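Local coordinates for metallo-beta-lactamase domain-containing protein (Thermotoga maritima, PDB 3H3E) that is of unknown function but binds zinc in a metallo-beta-lactamase fold, consistent with a metal-dependent hydrolase, and may have transferase activity, at residues 31-36 with 233-238; 42-47 with 76-81; 70-75 with 99-104. The protein carries 2 engineered substitutions. All blocks are in the same frame, centred on the assembly; numbering follows the deposited sequence.

Contact 1 of 3, residues 31-36 with 233-238; sequences HGFSVL and VPCHCT
Cys235, whose CB packs against the Phe33 ring, has a carbonyl oxygen gripped twice by Thr238: OG1 of Thr238 lies 2.8 Å from Cys235 O and the amide N of Thr238 3.1 Å from it, both from the same face of the carbonyl plane. The backbone bond closes a type II' turn from Cys235 to Thr238, the hydroxyl bond adds a second hold, and the turn presents His236 to residues 31-33. The segments then meet by packing alone. His236 CG stands anti to its backbone N (chi1 -169°), which carries the imidazole against the backbone of residues 32-33. Over one face of that ring sits Phe33 CB, 4.0 Å from the ring centroid and 23° off its normal, a CH-pi contact; the carbonyl carbon of Gly32 lies over the same face. His236 CE1 is 3.4 Å from Gly32 CA and also sits over a face of the His31 ring, towards its rim. The two imidazoles form an oblique aromatic pair, inclined by 38° with centroids 5.0 Å apart. Their ND1 atoms each bond to a different carboxylate oxygen of Asp21, which would help to fix the rotation of both rings. Deeper in, Phe33 CE1 touches Cys235 CB at 3.6 Å, with the sulfur obliquely placed to the ring; that sulfur is tied to Cys257, and Cys237 in the turn is tied to Cys180. Strand 34-37 and strand 231-235 belong to different sheets, so the contact joins the two halves of the metallo-beta-lactamase sandwich at their zinc-binding end, where the His236 side chain lies about 6 Å from the bound zinc ion.

Contact 2 of 3, residues 42-47 with 76-81; sequences FDTGKS and GGLLYL
Thr44, Ser47 and Gly77 bury the largest areas here, and Gly77 sits between the other two: its CA lies 3.2 Å from Thr44 O in a CA-H...O contact, and Ser47 O also lies 3.2 Å from Gly77 CA. With no side chain at Gly76 or Gly77, the backbones can close to a CA separation of 4.3 Å between Lys46 and Gly76. The bond that ties them is Gly77 N to Gly45 O, 3.2 Å with an angle of 144° at the hydrogen; the donor stands well above the carbonyl plane. Gly76 N reaches the same oxygen at 3.0 Å, but weakly because the angle is only 126°. Thr44 OG1, placed between its backbone N and carbonyl carbon (chi1 62°), is turned to the start of the 3-10 segment and bonds to His74 O; its CB rests against the backbone of Gly77. Ser47 uses its backbone side: Ser47 CA meets Tyr80 CE2 at 3.6 Å, an oblique approach to the ring, while Ser47 OG bonds to Glu30. The 3-10 segment 76-80 thus continues helix 72-75 alongside the loop between strand 40-42 and helix 49-56. That helix closes one flank, with Phe50 against Thr44 and Leu81 and Leu51 against Tyr80 and Leu81, and the Leu78 side chain touches Trp107 and Val110 of helix 107-113.

Contact 3 of 3, residues 70-75 with 99-104; sequences GHYDHA and GERYAG. With ZN (zinc ion), chain B.
A single backbone oxygen, Ala103 O, serves both a zinc ligand and the helix that follows it, engaging His71 and Tyr72 at once. Tyr72 N donates to Ala103 O over 3.0 Å, bent to 146° at the hydrogen and coming from well above the carbonyl plane. The same oxygen receives His71 CA in a CA-H...O contact of 3.4 Å and lies in the plane of the His71 ring at its edge, 3.3 Å from CD2. Ala103 CB lies 3.7 Å from His71 CD2, off the ring plane. The imidazole thus meets Ala103 on its CD2 side while ND1 binds the zinc ion at 2.2 Å, and Ala103 probably helps, as a second-shell residue, to hold the ring's orientation. His69 and His182 supply the other protein ligands, and the Phe147 ring also meets His71. Tyr72 carries the outer part of the interface. The course of its backbone sets CB 3.4 Å from Gly104 O. Its CG lies between the backbone N and the carbonyl carbon (chi1 74°), which brings the CD2 edge of the ring to Ala103 O and near Ala103 CB. At the rim, Arg101 NH2 stands 4.0 Å from Tyr72 OH, the guanidinium and ring planes 80° apart, a loose contact rather than a polar bond. His71 occupies the N-cap position of helix 72-75, its carbonyl accepting from His74 N and Ala75 N. Residues 69-74 read HGHYDH, the HxHxDH metal-binding signature of the metallo-beta-lactamase superfamily, here pressed against the loop after strand 101-102.

How the contacts relate
From the N terminus, residues 31-36 open the outermost loop, which contact 1 closes only at 233-238; contacts 2 and 3 both nest inside it. Within it, 42-47 returns to 76-81 and 70-75 to 99-104, so these two closures cross, sharing the continuous run 70-81. All three are stitched together: Ser34 OG bonds to Asp43 O, Phe33 N to Asp73 O, His74 ND1 to Asp43 OD2, and Thr44 N to His74 O. Contact 1 spans the two large sheets, contact 2 ties the loop after strand 40-42 to the end of helix 72-75, which follows the zinc ligands, and contact 3 joins that helix to the small antiparallel sheet. Asp73, His74 and His236 possibly form a vacant second metal site.

Contact 1 of 3, residues 31-36 with 233-238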
ATOM      1  N   HIS A  31      -7.275  12.287  -0.362  1.00 21.27           N
ATOM      2  CA  HIS A  31      -6.986  11.281   0.634  1.00 18.47           C
ATOM      3  C   HIS A  31      -7.188   9.902   0.018  1.00 20.86           C
ATOM      4  O   HIS A  31      -8.313   9.397  -0.051  1.00 17.67           O
ATOM      5  CB  HIS A  31      -7.912  11.450   1.825  1.00 27.59           C
ATOM      6  CG  HIS A  31      -7.625  10.512   2.952  1.00 30.90           C
ATOM      7  ND1 HIS A  31      -6.387  10.430   3.552  1.00 31.60           N
ATOM      8  CD2 HIS A  31      -8.421   9.636   3.602  1.00 32.01           C
ATOM      9  CE1 HIS A  31      -6.434   9.535   4.520  1.00 36.79           C
ATOM     10  NE2 HIS A  31      -7.656   9.038   4.572  1.00 35.98           N
ATOM     11  N   GLY A  32      -6.091   9.310  -0.445  1.00 21.09           N
ATOM     12  CA  GLY A  32      -6.081   7.951  -0.932  1.00 12.58           C
ATOM     13  C   GLY A  32      -4.725   7.693  -1.532  1.00 19.95           C
ATOM     14  O   GLY A  32      -3.937   8.621  -1.700  1.00 29.08           O
ATOM     15  N   PHE A  33      -4.448   6.439  -1.868  1.00 12.53           N
ATOM     16  CA  PHE A  33      -3.148   6.081  -2.398  1.00 13.28           C
ATOM     17  C   PHE A  33      -3.292   5.280  -3.702  1.00 18.82           C
ATOM     18  O   PHE A  33      -4.175   4.439  -3.826  1.00 21.94           O
ATOM     19  CB  PHE A  33      -2.349   5.309  -1.328  1.00 16.57           C
ATOM     20  CG  PHE A  33      -0.922   5.022  -1.717  1.00 15.70           C
ATOM     21  CD1 PHE A  33      -0.039   6.063  -1.996  1.00 15.18           C
ATOM     22  CD2 PHE A  33      -0.469   3.716  -1.813  1.00  8.83           C
ATOM     23  CE1 PHE A  33       1.278   5.799  -2.373  1.00 13.44           C
ATOM     24  CE2 PHE A  33       0.832   3.440  -2.193  1.00 11.14           C
ATOM     25  CZ  PHE A  33       1.710   4.482  -2.468  1.00 15.98           C
ATOM     26  N   SER A  34      -2.445   5.569  -4.683  1.00 14.43           N
ATOM     27  CA  SER A  34      -2.353   4.751  -5.889  1.00 14.92           C
ATOM     28  C   SER A  34      -0.996   4.992  -6.512  1.00 13.70           C
ATOM     29  O   SER A  34      -0.578   6.134  -6.678  1.00 21.61           O
ATOM     30  CB  SER A  34      -3.466   5.073  -6.899  1.00 23.81           C
ATOM     31  OG  SER A  34      -3.192   4.507  -8.177  1.00 10.96           O
ATOM     32  N   VAL A  35      -0.307   3.911  -6.844  1.00 12.65           N
ATOM     33  CA  VAL A  35       1.019   4.007  -7.421  1.00 11.11           C
ATOM     34  C   VAL A  35       1.181   2.976  -8.526  1.00 16.45           C
ATOM     35  O   VAL A  35       0.875   1.803  -8.349  1.00 19.52           O
ATOM     36  CB  VAL A  35       2.119   3.829  -6.359  1.00 13.67           C
ATOM     37  CG1 VAL A  35       1.895   2.577  -5.587  1.00 17.00           C
ATOM     38  CG2 VAL A  35       3.465   3.778  -7.008  1.00 15.54           C
ATOM     39  N   LEU A  36       1.632   3.446  -9.683  1.00 20.16           N
ATOM     40  CA  LEU A  36       1.932   2.592 -10.816  1.00 21.05           C
ATOM     41  C   LEU A  36       3.359   2.072 -10.689  1.00 25.52           C
ATOM     42  O   LEU A  36       4.309   2.844 -10.574  1.00 27.21           O
ATOM     43  CB  LEU A  36       1.776   3.374 -12.111  1.00 15.90           C
ATOM     44  CG  LEU A  36       2.037   2.618 -13.413  1.00 16.20           C
ATOM     45  CD1 LEU A  36       1.112   1.429 -13.557  1.00 14.17           C
ATOM     46  CD2 LEU A  36       1.839   3.578 -14.558  1.00 18.71           C
ATOM     47  N   VAL A 233      10.167   6.103   1.124  1.00 27.45           N
ATOM     48  CA  VAL A 233       9.271   7.073   0.519  1.00 23.30           C
ATOM     49  C   VAL A 233       7.897   6.912   1.170  1.00 23.90           C
ATOM     50  O   VAL A 233       7.070   6.109   0.721  1.00 17.06           O
ATOM     51  CB  VAL A 233       9.149   6.807  -0.997  1.00 21.34           C
ATOM     52  CG1 VAL A 233       8.358   7.911  -1.690  1.00 21.45           C
ATOM     53  CG2 VAL A 233      10.522   6.655  -1.611  1.00 19.23           C
ATOM     54  N   PRO A 234       7.654   7.663   2.252  1.00 28.16           N
ATOM     55  CA  PRO A 234       6.430   7.525   3.053  1.00 24.84           C
ATOM     56  C   PRO A 234       5.282   8.373   2.520  1.00 26.26           C
ATOM     57  O   PRO A 234       5.431   9.588   2.388  1.00 38.33           O
ATOM     58  CB  PRO A 234       6.862   8.038   4.436  1.00 25.37           C
ATOM     59  CG  PRO A 234       8.333   8.402   4.314  1.00 22.80           C
ATOM     60  CD  PRO A 234       8.600   8.603   2.865  1.00 24.43           C
ATOM     61  N   CYS A 235       4.148   7.743   2.237  1.00 23.58           N
ATOM     62  CA  CYS A 235       3.017   8.439   1.634  1.00 27.23           C
ATOM     63  C   CYS A 235       1.762   8.362   2.488  1.00 29.66           C
ATOM     64  O   CYS A 235       1.758   7.682   3.504  1.00 33.57           O
ATOM     65  CB  CYS A 235       2.701   7.810   0.285  1.00 25.06           C
ATOM     66  SG  CYS A 235       4.102   7.548  -0.767  1.00 34.88           S
ATOM     67  N   HIS A 236       0.705   9.060   2.066  1.00 28.15           N
ATOM     68  CA  HIS A 236      -0.659   8.742   2.500  1.00 25.92           C
ATOM     69  C   HIS A 236      -0.822   8.821   4.020  1.00 29.61           C
ATOM     70  O   HIS A 236      -0.567   9.870   4.624  1.00 30.02           O
ATOM     71  CB  HIS A 236      -1.038   7.348   1.961  1.00 25.19           C
ATOM     72  CG  HIS A 236      -2.490   7.000   2.099  1.00 24.74           C
ATOM     73  ND1 HIS A 236      -3.501   7.915   1.896  1.00 18.56           N
ATOM     74  CD2 HIS A 236      -3.099   5.824   2.396  1.00 27.11           C
ATOM     75  CE1 HIS A 236      -4.669   7.319   2.084  1.00 27.61           C
ATOM     76  NE2 HIS A 236      -4.456   6.051   2.392  1.00 23.87           N
ATOM     77  N   CYS A 237      -1.218   7.712   4.643  1.00 46.14           N
ATOM     78  CA  CYS A 237      -1.468   7.700   6.092  1.00 57.12           C
ATOM     79  C   CYS A 237      -0.296   8.136   6.999  1.00 55.87           C
ATOM     80  O   CYS A 237      -0.518   8.633   8.100  1.00 56.66           O
ATOM     81  CB  CYS A 237      -2.105   6.372   6.599  1.00105.97           C
ATOM     82  SG  CYS A 237      -2.102   4.832   5.580  1.00 67.48           S
ATOM     83  N   THR A 238       0.933   7.987   6.522  1.00 47.49           N
ATOM     84  CA  THR A 238       2.112   8.033   7.389  1.00 35.71           C
ATOM     85  C   THR A 238       2.132   9.116   8.480  1.00 39.77           C
ATOM     86  O   THR A 238       2.176   8.797   9.660  1.00 45.76           O
ATOM     87  CB  THR A 238       3.406   8.045   6.570  1.00 29.81           C
ATOM     88  OG1 THR A 238       3.384   6.960   5.632  1.00 22.04           O
ATOM     89  CG2 THR A 238       4.601   7.883   7.489  1.00 33.96           C
TER

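Contact 2 of 3, residues 42-47 with 76-81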
ATOM      1  N   PHE A  42      -0.811  -0.488  -8.219  1.00 24.46           N
ATOM      2  CA  PHE A  42      -1.010  -0.780  -6.798  1.00 23.53           C
ATOM      3  C   PHE A  42      -1.957   0.243  -6.208  1.00 18.89           C
ATOM      4  O   PHE A  42      -1.593   1.407  -6.057  1.00 21.61           O
ATOM      5  CB  PHE A  42       0.321  -0.728  -6.035  1.00 19.01           C
ATOM      6  CG  PHE A  42       0.245  -1.285  -4.641  1.00 16.89           C
ATOM      7  CD1 PHE A  42       0.421  -2.643  -4.407  1.00 13.46           C
ATOM      8  CD2 PHE A  42       0.004  -0.458  -3.560  1.00 22.16           C
ATOM      9  CE1 PHE A  42       0.346  -3.160  -3.126  1.00  9.20           C
ATOM     10  CE2 PHE A  42      -0.063  -0.979  -2.275  1.00 19.86           C
ATOM     11  CZ  PHE A  42       0.112  -2.335  -2.069  1.00  7.97           C
ATOM     12  N   ASP A  43      -3.168  -0.199  -5.885  1.00 12.65           N
ATOM     13  CA  ASP A  43      -4.221   0.672  -5.366  1.00 12.79           C
ATOM     14  C   ASP A  43      -4.735   1.711  -6.382  1.00 20.16           C
ATOM     15  O   ASP A  43      -4.137   1.929  -7.430  1.00 22.61           O
ATOM     16  CB  ASP A  43      -3.807   1.317  -4.034  1.00 15.36           C
ATOM     17  CG  ASP A  43      -3.849   0.329  -2.875  1.00 22.41           C
ATOM     18  OD1 ASP A  43      -4.267  -0.822  -3.106  1.00 25.54           O
ATOM     19  OD2 ASP A  43      -3.467   0.692  -1.742  1.00 22.74           O
ATOM     20  N   THR A  44      -5.863   2.336  -6.066  1.00 18.46           N
ATOM     21  CA  THR A  44      -6.543   3.187  -7.024  1.00 15.07           C
ATOM     22  C   THR A  44      -7.212   4.427  -6.417  1.00 20.78           C
ATOM     23  O   THR A  44      -8.119   4.985  -7.029  1.00 25.36           O
ATOM     24  CB  THR A  44      -7.638   2.397  -7.771  1.00 12.05           C
ATOM     25  OG1 THR A  44      -8.626   1.948  -6.840  1.00 18.51           O
ATOM     26  CG2 THR A  44      -7.058   1.209  -8.481  1.00 10.73           C
ATOM     27  N   GLY A  45      -6.793   4.848  -5.227  1.00  9.72           N
ATOM     28  CA  GLY A  45      -7.361   6.028  -4.598  1.00 10.08           C
ATOM     29  C   GLY A  45      -8.823   5.953  -4.184  1.00 16.81           C
ATOM     30  O   GLY A  45      -9.399   4.873  -4.083  1.00 24.97           O
ATOM     31  N   LYS A  46      -9.422   7.120  -3.944  1.00 17.41           N
ATOM     32  CA  LYS A  46     -10.828   7.254  -3.556  1.00 19.12           C
ATOM     33  C   LYS A  46     -11.717   7.407  -4.784  1.00 26.36           C
ATOM     34  O   LYS A  46     -12.780   6.785  -4.881  1.00 26.05           O
ATOM     35  CB  LYS A  46     -10.995   8.487  -2.660  1.00 19.64           C
ATOM     36  CG  LYS A  46     -12.421   8.808  -2.224  1.00 11.23           C
ATOM     37  CD  LYS A  46     -12.482  10.081  -1.369  1.00 11.90           C
ATOM     38  CE  LYS A  46     -12.591  11.319  -2.227  1.00 19.63           C
ATOM     39  NZ  LYS A  46     -12.429  12.574  -1.454  1.00 25.07           N
ATOM     40  N   SER A  47     -11.278   8.250  -5.718  1.00 27.85           N
ATOM     41  CA  SER A  47     -12.042   8.525  -6.934  1.00 24.09           C
ATOM     42  C   SER A  47     -11.173   8.399  -8.172  1.00 24.95           C
ATOM     43  O   SER A  47     -10.330   7.516  -8.247  1.00 28.15           O
ATOM     44  CB  SER A  47     -12.643   9.915  -6.875  1.00 18.35           C
ATOM     45  OG  SER A  47     -11.616  10.854  -6.698  1.00 22.76           O
ATOM     46  N   GLY A  76     -11.375   2.603  -4.148  1.00 15.99           N
ATOM     47  CA  GLY A  76     -12.459   3.418  -4.652  1.00  9.23           C
ATOM     48  C   GLY A  76     -12.400   3.769  -6.120  1.00 23.72           C
ATOM     49  O   GLY A  76     -13.423   3.825  -6.788  1.00 26.51           O
ATOM     50  N   GLY A  77     -11.205   4.025  -6.631  1.00 19.71           N
ATOM     51  CA  GLY A  77     -11.054   4.362  -8.028  1.00 13.97           C
ATOM     52  C   GLY A  77     -11.336   3.195  -8.949  1.00 22.85           C
ATOM     53  O   GLY A  77     -11.346   3.350 -10.162  1.00 30.79           O
ATOM     54  N   LEU A  78     -11.547   2.015  -8.383  1.00 22.01           N
ATOM     55  CA  LEU A  78     -11.936   0.863  -9.189  1.00 21.99           C
ATOM     56  C   LEU A  78     -13.311   1.087  -9.800  1.00 23.33           C
ATOM     57  O   LEU A  78     -13.677   0.468 -10.792  1.00 33.18           O
ATOM     58  CB  LEU A  78     -11.966  -0.397  -8.338  1.00 21.86           C
ATOM     59  CG  LEU A  78     -10.631  -1.096  -8.154  1.00 21.79           C
ATOM     60  CD1 LEU A  78     -10.772  -2.179  -7.109  1.00 19.64           C
ATOM     61  CD2 LEU A  78     -10.189  -1.671  -9.479  1.00 21.07           C
ATOM     62  N   LEU A  79     -14.075   1.974  -9.183  1.00 20.39           N
ATOM     63  CA  LEU A  79     -15.376   2.355  -9.697  1.00 18.81           C
ATOM     64  C   LEU A  79     -15.252   3.068 -11.025  1.00 21.42           C
ATOM     65  O   LEU A  79     -16.252   3.317 -11.683  1.00 25.34           O
ATOM     66  CB  LEU A  79     -16.085   3.269  -8.700  1.00 15.83           C
ATOM     67  CG  LEU A  79     -16.331   2.601  -7.348  1.00 19.65           C
ATOM     68  CD1 LEU A  79     -17.095   3.536  -6.417  1.00 25.12           C
ATOM     69  CD2 LEU A  79     -17.078   1.307  -7.553  1.00 13.59           C
ATOM     70  N   TYR A  80     -14.027   3.404 -11.403  1.00 11.81           N
ATOM     71  CA  TYR A  80     -13.772   4.144 -12.630  1.00 15.26           C
ATOM     72  C   TYR A  80     -13.057   3.291 -13.665  1.00 18.68           C
ATOM     73  O   TYR A  80     -12.673   3.783 -14.720  1.00 20.87           O
ATOM     74  CB  TYR A  80     -12.943   5.401 -12.334  1.00 17.37           C
ATOM     75  CG  TYR A  80     -13.667   6.386 -11.458  1.00 22.56           C
ATOM     76  CD1 TYR A  80     -14.349   7.474 -12.014  1.00 26.05           C
ATOM     77  CD2 TYR A  80     -13.705   6.220 -10.075  1.00 25.24           C
ATOM     78  CE1 TYR A  80     -15.037   8.378 -11.215  1.00 26.30           C
ATOM     79  CE2 TYR A  80     -14.393   7.121  -9.264  1.00 25.06           C
ATOM     80  CZ  TYR A  80     -15.058   8.192  -9.845  1.00 28.70           C
ATOM     81  OH  TYR A  80     -15.727   9.085  -9.055  1.00 34.01           O
ATOM     82  N   LEU A  81     -12.869   2.012 -13.350  1.00 18.84           N
ATOM     83  CA  LEU A  81     -12.223   1.083 -14.270  1.00 17.16           C
ATOM     84  C   LEU A  81     -13.166  -0.052 -14.652  1.00 25.26           C
ATOM     85  O   LEU A  81     -14.067  -0.399 -13.888  1.00 28.28           O
ATOM     86  CB  LEU A  81     -10.942   0.518 -13.658  1.00 16.55           C
ATOM     87  CG  LEU A  81      -9.869   1.537 -13.261  1.00 20.69           C
ATOM     88  CD1 LEU A  81      -8.746   0.840 -12.527  1.00 14.59           C
ATOM     89  CD2 LEU A  81      -9.341   2.314 -14.480  1.00 14.83           C
TER

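Contact 3 of 3, residues 70-75 with 99-104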
ATOM      1  N   GLY A  70      -9.198  -3.566   1.578  1.00 14.60           N
ATOM      2  CA  GLY A  70     -10.496  -3.088   1.127  1.00  9.69           C
ATOM      3  C   GLY A  70     -11.058  -1.832   1.768  1.00 14.83           C
ATOM      4  O   GLY A  70     -12.246  -1.774   2.035  1.00 25.97           O
ATOM      5  N   HIS A  71     -10.217  -0.831   2.017  1.00 16.79           N
ATOM      6  CA  HIS A  71     -10.698   0.496   2.400  1.00 15.20           C
ATOM      7  C   HIS A  71     -11.064   1.348   1.180  1.00 16.59           C
ATOM      8  O   HIS A  71     -10.474   1.203   0.103  1.00 20.92           O
ATOM      9  CB  HIS A  71      -9.651   1.239   3.217  1.00 17.90           C
ATOM     10  CG  HIS A  71      -9.799   1.059   4.690  1.00 21.86           C
ATOM     11  ND1 HIS A  71      -8.717   0.987   5.541  1.00 25.56           N
ATOM     12  CD2 HIS A  71     -10.902   0.928   5.465  1.00 21.71           C
ATOM     13  CE1 HIS A  71      -9.149   0.830   6.781  1.00 32.35           C
ATOM     14  NE2 HIS A  71     -10.471   0.791   6.762  1.00 31.25           N
ATOM     15  N   TYR A  72     -12.027   2.246   1.372  1.00 18.15           N
ATOM     16  CA  TYR A  72     -12.535   3.137   0.321  1.00 16.31           C
ATOM     17  C   TYR A  72     -11.448   3.968  -0.384  1.00 17.37           C
ATOM     18  O   TYR A  72     -11.516   4.174  -1.581  1.00 25.50           O
ATOM     19  CB  TYR A  72     -13.594   4.081   0.919  1.00 17.37           C
ATOM     20  CG  TYR A  72     -12.995   5.163   1.782  1.00 16.26           C
ATOM     21  CD1 TYR A  72     -12.844   6.459   1.308  1.00 26.32           C
ATOM     22  CD2 TYR A  72     -12.539   4.879   3.053  1.00 16.78           C
ATOM     23  CE1 TYR A  72     -12.268   7.445   2.085  1.00 25.45           C
ATOM     24  CE2 TYR A  72     -11.963   5.852   3.837  1.00 23.35           C
ATOM     25  CZ  TYR A  72     -11.829   7.133   3.348  1.00 29.73           C
ATOM     26  OH  TYR A  72     -11.259   8.104   4.141  1.00 37.51           O
ATOM     27  N   ASP A  73     -10.458   4.450   0.365  1.00 14.77           N
ATOM     28  CA  ASP A  73      -9.410   5.308  -0.178  1.00 10.38           C
ATOM     29  C   ASP A  73      -8.354   4.525  -0.962  1.00 23.76           C
ATOM     30  O   ASP A  73      -7.407   5.112  -1.476  1.00 31.27           O
ATOM     31  CB  ASP A  73      -8.748   6.178   0.920  1.00 19.36           C
ATOM     32  CG  ASP A  73      -8.200   5.361   2.092  1.00 29.15           C
ATOM     33  OD1 ASP A  73      -8.936   4.495   2.581  1.00 28.96           O
ATOM     34  OD2 ASP A  73      -7.035   5.565   2.527  1.00 38.79           O
ATOM     35  N   HIS A  74      -8.518   3.206  -1.059  1.00 21.30           N
ATOM     36  CA  HIS A  74      -7.574   2.367  -1.800  1.00 18.27           C
ATOM     37  C   HIS A  74      -8.256   1.613  -2.919  1.00 20.69           C
ATOM     38  O   HIS A  74      -7.671   1.382  -3.971  1.00 25.95           O
ATOM     39  CB  HIS A  74      -6.836   1.410  -0.855  1.00 17.91           C
ATOM     40  CG  HIS A  74      -6.032   2.126   0.181  1.00 17.84           C
ATOM     41  ND1 HIS A  74      -4.659   2.204   0.133  1.00 11.78           N
ATOM     42  CD2 HIS A  74      -6.416   2.867   1.249  1.00 26.20           C
ATOM     43  CE1 HIS A  74      -4.230   2.934   1.150  1.00 26.91           C
ATOM     44  NE2 HIS A  74      -5.277   3.353   1.840  1.00 28.63           N
ATOM     45  N   ALA A  75      -9.511   1.255  -2.703  1.00 20.33           N
ATOM     46  CA  ALA A  75     -10.250   0.476  -3.685  1.00 16.73           C
ATOM     47  C   ALA A  75     -11.286   1.311  -4.451  1.00 20.59           C
ATOM     48  O   ALA A  75     -11.977   0.796  -5.322  1.00 28.36           O
ATOM     49  CB  ALA A  75     -10.922  -0.709  -3.001  1.00  7.73           C
ATOM     50  N   GLY A  99     -14.761   3.304  13.240  1.00 23.54           N
ATOM     51  CA  GLY A  99     -15.675   3.861  14.194  1.00 12.73           C
ATOM     52  C   GLY A  99     -17.051   3.423  13.746  1.00 16.85           C
ATOM     53  O   GLY A  99     -17.286   2.242  13.497  1.00 19.08           O
ATOM     54  N   GLU A 100     -17.967   4.377  13.644  1.00 20.56           N
ATOM     55  CA  GLU A 100     -19.313   4.108  13.165  1.00 27.04           C
ATOM     56  C   GLU A 100     -19.439   4.472  11.686  1.00 22.02           C
ATOM     57  O   GLU A 100     -20.518   4.398  11.120  1.00 22.60           O
ATOM     58  CB  GLU A 100     -20.325   4.902  13.986  1.00 40.06           C
ATOM     59  CG  GLU A 100     -20.116   4.818  15.487  1.00 51.29           C
ATOM     60  CD  GLU A 100     -21.088   5.693  16.254  1.00 68.96           C
ATOM     61  OE1 GLU A 100     -22.315   5.509  16.081  1.00 69.89           O
ATOM     62  OE2 GLU A 100     -20.626   6.564  17.031  1.00 79.90           O
ATOM     63  N   ARG A 101     -18.326   4.859  11.068  1.00 18.93           N
ATOM     64  CA  ARG A 101     -18.320   5.295   9.683  1.00 18.43           C
ATOM     65  C   ARG A 101     -17.980   4.175   8.735  1.00 20.80           C
ATOM     66  O   ARG A 101     -16.928   3.561   8.846  1.00 21.78           O
ATOM     67  CB  ARG A 101     -17.288   6.392   9.479  1.00 19.95           C
ATOM     68  CG  ARG A 101     -17.413   7.087   8.148  1.00 20.17           C
ATOM     69  CD  ARG A 101     -16.309   8.083   7.979  1.00 24.48           C
ATOM     70  NE  ARG A 101     -15.087   7.465   7.473  1.00 32.44           N
ATOM     71  CZ  ARG A 101     -13.921   7.521   8.097  1.00 31.98           C
ATOM     72  NH1 ARG A 101     -13.827   8.169   9.242  1.00 40.16           N
ATOM     73  NH2 ARG A 101     -12.854   6.950   7.569  1.00 33.50           N
ATOM     74  N   TYR A 102     -18.861   3.931   7.775  1.00 19.35           N
ATOM     75  CA  TYR A 102     -18.590   2.930   6.774  1.00 19.10           C
ATOM     76  C   TYR A 102     -17.377   3.320   5.939  1.00 24.34           C
ATOM     77  O   TYR A 102     -17.329   4.404   5.367  1.00 32.94           O
ATOM     78  CB  TYR A 102     -19.807   2.733   5.884  1.00 19.25           C
ATOM     79  CG  TYR A 102     -19.521   1.827   4.712  1.00 25.15           C
ATOM     80  CD1 TYR A 102     -19.481   0.443   4.873  1.00 25.50           C
ATOM     81  CD2 TYR A 102     -19.266   2.351   3.450  1.00 20.12           C
ATOM     82  CE1 TYR A 102     -19.209  -0.389   3.813  1.00 22.23           C
ATOM     83  CE2 TYR A 102     -18.996   1.526   2.386  1.00 20.99           C
ATOM     84  CZ  TYR A 102     -18.969   0.160   2.571  1.00 25.35           C
ATOM     85  OH  TYR A 102     -18.701  -0.660   1.506  1.00 30.08           O
ATOM     86  N   ALA A 103     -16.402   2.419   5.860  1.00 25.38           N
ATOM     87  CA  ALA A 103     -15.171   2.670   5.116  1.00 17.62           C
ATOM     88  C   ALA A 103     -14.841   1.574   4.113  1.00 15.09           C
ATOM     89  O   ALA A 103     -13.701   1.428   3.700  1.00 29.24           O
ATOM     90  CB  ALA A 103     -14.015   2.857   6.074  1.00  9.11           C
ATOM     91  N   GLY A 104     -15.826   0.794   3.712  1.00 16.06           N
ATOM     92  CA  GLY A 104     -15.545  -0.303   2.810  1.00 18.54           C
ATOM     93  C   GLY A 104     -15.567   0.115   1.359  1.00 27.03           C
ATOM     94  O   GLY A 104     -15.631   1.304   1.029  1.00 30.93           O
TER
HETATM   95 ZN    ZN B 256      -6.683   1.794   5.416  1.00 34.24          ZN